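Local coordinates for ESX-5 secretion-associated protein EspG5 (PDB 6VJ5), which acts as a specific chaperone for cognate PE/PPE proteins, plays an important role in preventing aggregation of PE/PPE dimers and is required for LipY and PE31/PPE18 secretion, at residues Leu83-Leu88 against Thr284-Leu289; Ala152-Gly157 against Val223-Arg228. All coordinates share one frame; numbering follows the deposited sequence.

Contact 1 of 2, residues Leu83-Leu88 against Thr284-Leu289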
# COMPACT_ATOMS: atom_id res chain seq x y z
N LEU C 83 -18.96 -1.99 18.68
CA LEU C 83 -19.93 -1.03 18.18
C LEU C 83 -19.20 0.25 17.79
O LEU C 83 -18.30 0.70 18.50
CB LEU C 83 -20.99 -0.71 19.23
CG LEU C 83 -22.08 0.28 18.85
CD1 LEU C 83 -22.96 -0.28 17.75
CD2 LEU C 83 -22.90 0.64 20.08
N GLU C 84 -19.58 0.81 16.65
CA GLU C 84 -19.09 2.10 16.20
C GLU C 84 -20.28 2.97 15.83
O GLU C 84 -21.14 2.56 15.05
CB GLU C 84 -18.15 1.97 14.99
CG GLU C 84 -16.67 2.08 15.35
CD GLU C 84 -15.76 1.57 14.25
OE1 GLU C 84 -16.25 0.83 13.36
OE2 GLU C 84 -14.56 1.90 14.26
N VAL C 85 -20.34 4.16 16.43
CA VAL C 85 -21.32 5.18 16.09
C VAL C 85 -20.56 6.33 15.44
O VAL C 85 -19.58 6.82 16.00
CB VAL C 85 -22.09 5.66 17.33
CG1 VAL C 85 -23.02 6.81 16.97
CG2 VAL C 85 -22.89 4.51 17.93
N VAL C 86 -21.01 6.74 14.26
CA VAL C 86 -20.32 7.75 13.47
C VAL C 86 -21.23 8.95 13.29
O VAL C 86 -22.45 8.80 13.13
CB VAL C 86 -19.87 7.20 12.10
CG1 VAL C 86 -19.45 8.34 11.19
CG2 VAL C 86 -18.75 6.19 12.28
N ALA C 87 -20.63 10.14 13.31
CA ALA C 87 -21.33 11.39 13.02
C ALA C 87 -20.43 12.25 12.15
O ALA C 87 -19.29 12.52 12.52
CB ALA C 87 -21.70 12.13 14.31
N LEU C 88 -20.94 12.66 10.99
CA LEU C 88 -20.23 13.57 10.10
C LEU C 88 -20.95 14.91 10.12
O LEU C 88 -22.15 14.97 9.83
CB LEU C 88 -20.19 13.02 8.67
CG LEU C 88 -19.81 11.54 8.53
CD1 LEU C 88 -20.00 11.08 7.10
CD2 LEU C 88 -18.38 11.31 9.01
N THR C 284 -33.37 5.01 16.70
CA THR C 284 -33.81 4.25 15.54
C THR C 284 -32.64 3.77 14.70
O THR C 284 -32.72 2.70 14.08
CB THR C 284 -34.76 5.10 14.69
OG1 THR C 284 -35.91 5.46 15.46
CG2 THR C 284 -35.19 4.34 13.46
N VAL C 285 -31.56 4.55 14.67
CA VAL C 285 -30.34 4.09 14.02
C VAL C 285 -29.80 2.86 14.75
O VAL C 285 -29.50 1.83 14.13
CB VAL C 285 -29.30 5.23 13.99
CG1 VAL C 285 -27.94 4.69 13.60
CG2 VAL C 285 -29.75 6.33 13.04
N LEU C 286 -29.68 2.96 16.07
CA LEU C 286 -29.06 1.88 16.84
C LEU C 286 -29.93 0.63 16.85
O LEU C 286 -29.40 -0.48 16.94
CB LEU C 286 -28.80 2.35 18.27
CG LEU C 286 -27.82 3.52 18.39
CD1 LEU C 286 -27.72 4.01 19.83
CD2 LEU C 286 -26.44 3.12 17.86
N ASP C 287 -31.25 0.78 16.77
CA ASP C 287 -32.12 -0.38 16.79
C ASP C 287 -32.23 -1.06 15.43
O ASP C 287 -32.85 -2.12 15.33
CB ASP C 287 -33.51 0.01 17.30
CG ASP C 287 -33.50 0.42 18.76
OD1 ASP C 287 -32.56 0.02 19.48
OD2 ASP C 287 -34.42 1.14 19.19
N THR C 288 -31.64 -0.47 14.38
CA THR C 288 -31.58 -1.10 13.07
C THR C 288 -30.23 -1.78 12.81
O THR C 288 -29.98 -2.23 11.69
CB THR C 288 -31.85 -0.07 11.97
OG1 THR C 288 -30.94 1.03 12.09
CG2 THR C 288 -33.28 0.43 12.05
N LEU C 289 -29.36 -1.84 13.82
CA LEU C 289 -28.13 -2.59 13.68
C LEU C 289 -28.43 -4.08 13.50
O LEU C 289 -29.43 -4.58 14.03
CB LEU C 289 -27.24 -2.37 14.91
CG LEU C 289 -26.54 -1.02 14.95
CD1 LEU C 289 -26.04 -0.72 16.35
CD2 LEU C 289 -25.39 -1.01 13.95
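Leu83 and Val85 of strand 83-91 meet Leu289 and Leu286 through methyl groups alone, an instructive case of a sheet covered by the last part of helix 275-286 and the turn that follows it. The strand is an inner one of the large antiparallel sheet, paired with strands 115-123 and 221-231, and the contact packs onto one face of it. Two pairs carry the packing. Leu83 CD1 approaches Leu289 CD1 to 3.4 Å, close for two methyls, and the two side chains cross at roughly a right angle. The second pair is also perpendicular: Val85 CG2 lies 3.8 Å from Leu286 CD2. In Leu286, CG stands beside the backbone N (chi1 -62°), and it is the CD2 branch, not the extended CD1, that meets the valine, even though the first bond of that side chain does not aim at the strand. Trp294 touches both Leu83 and Leu286, and Ala227 of strand 221-231 touches both Leu286 and Leu289, so the two pairs belong to one apolar layer.

The polar interactions lie within 284-289. Thr288 gives Val285 O two bonds from the same face of that carbonyl, one from N at 3.2 Å and one from OG1 at 2.6 Å. The hydroxyl arrives at a C=O...donor angle of 121°, tilted 32° from the carbonyl plane. A type I beta turn runs from Leu286 to Leu289, closed by a weak bond from Leu289 N to Leu286 O, and brings Leu289 round beside Leu286.

On the other face of the strand, Glu84 OE1 is hydrogen-bonded to Tyr230 OH. All four touching residues are buried, and their chemistry implies a union that relies on fit and exclusion of water, with directional bonding confined to 284-289 itself.

Contact 2 of 2, residues Ala152-Gly157 against Val223-Arg228; sequences ALVIDG and VAVYAR
Val154 meets Val223 and Val225 purely through aliphatic branches, and the ring of Tyr226, the flat group of interest, lies beyond them on the other side of the strand. At its edge, in the ring plane, sits Arg228 NH2, 3.9 Å from Tyr226 CE2. A shared carboxylate oxygen, Glu32 OE2, takes a salt bridge from Arg228 NH2 and is hydrogen-bonded to Tyr226 OH, which is consistent with NH2 resting at the ring edge.

The helix contact itself is one valine set against two strand residues. Val154 CG1 comes within 3.6 Å of Val223 CG1 and 3.9 Å of Val225 CG2, and its CG2 grazes Val225 CG2 at 4.2 Å; the side chains cross obliquely. With Val154 CG1 opposite the backbone N (chi1 179°), that one methyl is brought to both strand valines, which stand two residues apart and therefore project from the same face of the strand. Val154 accounts for about half of the 115 Å² buried here.

Strand 221-231 runs between strands 83-91 and 234-247. Its valines touch strand 83-91, Val223 at Leu89 and Val225 at Ala87, while backbone bonds join them to strand 234-247, Val223 with Leu244 and Val225 with Leu242. Helix 147-159 lies over this face of the antiparallel sheet, with Ile155 packed on Val278 of helix 275-286, whereas Ala224, Tyr226 and Arg228 project from the other face, where they meet the chain of another protein.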
# COMPACT_ATOMS: atom_id res chain seq x y z
N ALA C 152 -27.38 13.88 22.58
CA ALA C 152 -26.90 15.14 23.14
C ALA C 152 -25.52 15.50 22.60
O ALA C 152 -25.24 16.67 22.33
CB ALA C 152 -26.86 15.06 24.67
N LEU C 153 -24.65 14.50 22.44
CA LEU C 153 -23.31 14.76 21.93
C LEU C 153 -23.35 15.25 20.49
O LEU C 153 -22.58 16.14 20.11
CB LEU C 153 -22.45 13.51 22.05
CG LEU C 153 -22.13 13.05 23.47
CD1 LEU C 153 -21.41 11.70 23.42
CD2 LEU C 153 -21.28 14.07 24.21
N VAL C 154 -24.23 14.68 19.67
CA VAL C 154 -24.35 15.13 18.29
C VAL C 154 -24.85 16.57 18.26
O VAL C 154 -24.27 17.44 17.58
CB VAL C 154 -25.27 14.20 17.49
CG1 VAL C 154 -25.41 14.71 16.06
CG2 VAL C 154 -24.75 12.78 17.51
N ILE C 155 -25.93 16.85 18.99
CA ILE C 155 -26.51 18.19 19.00
C ILE C 155 -25.47 19.22 19.43
O ILE C 155 -25.31 20.27 18.81
CB ILE C 155 -27.75 18.23 19.92
CG1 ILE C 155 -28.86 17.33 19.37
CG2 ILE C 155 -28.22 19.67 20.08
CD1 ILE C 155 -29.97 17.05 20.36
N ASP C 156 -24.74 18.92 20.52
CA ASP C 156 -23.72 19.86 20.99
C ASP C 156 -22.69 20.14 19.90
O ASP C 156 -22.27 21.28 19.72
CB ASP C 156 -23.05 19.31 22.24
CG ASP C 156 -23.64 19.88 23.52
OD1 ASP C 156 -24.72 20.51 23.45
OD2 ASP C 156 -23.02 19.72 24.59
N GLY C 157 -22.28 19.10 19.17
CA GLY C 157 -21.35 19.32 18.07
C GLY C 157 -21.96 20.15 16.96
O GLY C 157 -21.29 20.98 16.34
N VAL C 223 -25.59 17.22 9.61
CA VAL C 223 -24.99 16.10 10.32
C VAL C 223 -25.59 14.80 9.79
O VAL C 223 -26.80 14.71 9.55
CB VAL C 223 -25.22 16.20 11.84
CG1 VAL C 223 -24.55 15.05 12.57
CG2 VAL C 223 -24.70 17.53 12.35
N ALA C 224 -24.73 13.81 9.58
CA ALA C 224 -25.14 12.45 9.26
C ALA C 224 -24.66 11.55 10.39
O ALA C 224 -23.51 11.63 10.80
CB ALA C 224 -24.57 12.00 7.92
N VAL C 225 -25.55 10.69 10.89
CA VAL C 225 -25.26 9.84 12.03
C VAL C 225 -25.67 8.42 11.69
O VAL C 225 -26.81 8.18 11.26
CB VAL C 225 -25.98 10.32 13.31
CG1 VAL C 225 -25.56 9.47 14.50
CG2 VAL C 225 -25.69 11.79 13.55
N TYR C 226 -24.76 7.47 11.89
CA TYR C 226 -25.02 6.06 11.62
C TYR C 226 -24.08 5.22 12.48
O TYR C 226 -23.19 5.75 13.15
CB TYR C 226 -24.86 5.74 10.14
CG TYR C 226 -23.50 6.10 9.59
CD1 TYR C 226 -23.20 7.41 9.24
CD2 TYR C 226 -22.52 5.13 9.41
CE1 TYR C 226 -21.96 7.75 8.74
CE2 TYR C 226 -21.28 5.46 8.91
CZ TYR C 226 -21.01 6.77 8.57
OH TYR C 226 -19.77 7.11 8.07
N ALA C 227 -24.30 3.91 12.46
CA ALA C 227 -23.57 3.01 13.34
C ALA C 227 -23.17 1.74 12.61
O ALA C 227 -23.72 1.40 11.56
CB ALA C 227 -24.41 2.65 14.58
N ARG C 228 -22.21 1.03 13.20
CA ARG C 228 -21.66 -0.20 12.65
C ARG C 228 -21.43 -1.18 13.79
O ARG C 228 -20.93 -0.80 14.86
CB ARG C 228 -20.35 0.09 11.90
CG ARG C 228 -20.15 -0.73 10.64
CD ARG C 228 -19.15 -0.07 9.67
NE ARG C 228 -18.22 0.83 10.34
CZ ARG C 228 -18.02 2.10 9.99
NH1 ARG C 228 -17.16 2.84 10.67
NH2 ARG C 228 -18.65 2.62 8.95

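How the contacts relate
Read from the N terminus, strand 83-91 opens the loop of contact 1, which closes only at 284-289, after every strand of the sheet has been laid down. Contact 2 is nested inside it: after three further strands comes helix 147-159, and strand 221-231 returns to meet it before helix 275-286 is reached. The two contacts touch where their strands run as antiparallel neighbours, with probable hydrogen bonds from Val86 N to Tyr226 O (2.6 Å) and from Leu88 N to Ala224 O (2.8 Å). Two helices widely separated in sequence are thus laid over one face of the same sheet, at sites whose centres lie about 9 Å apart.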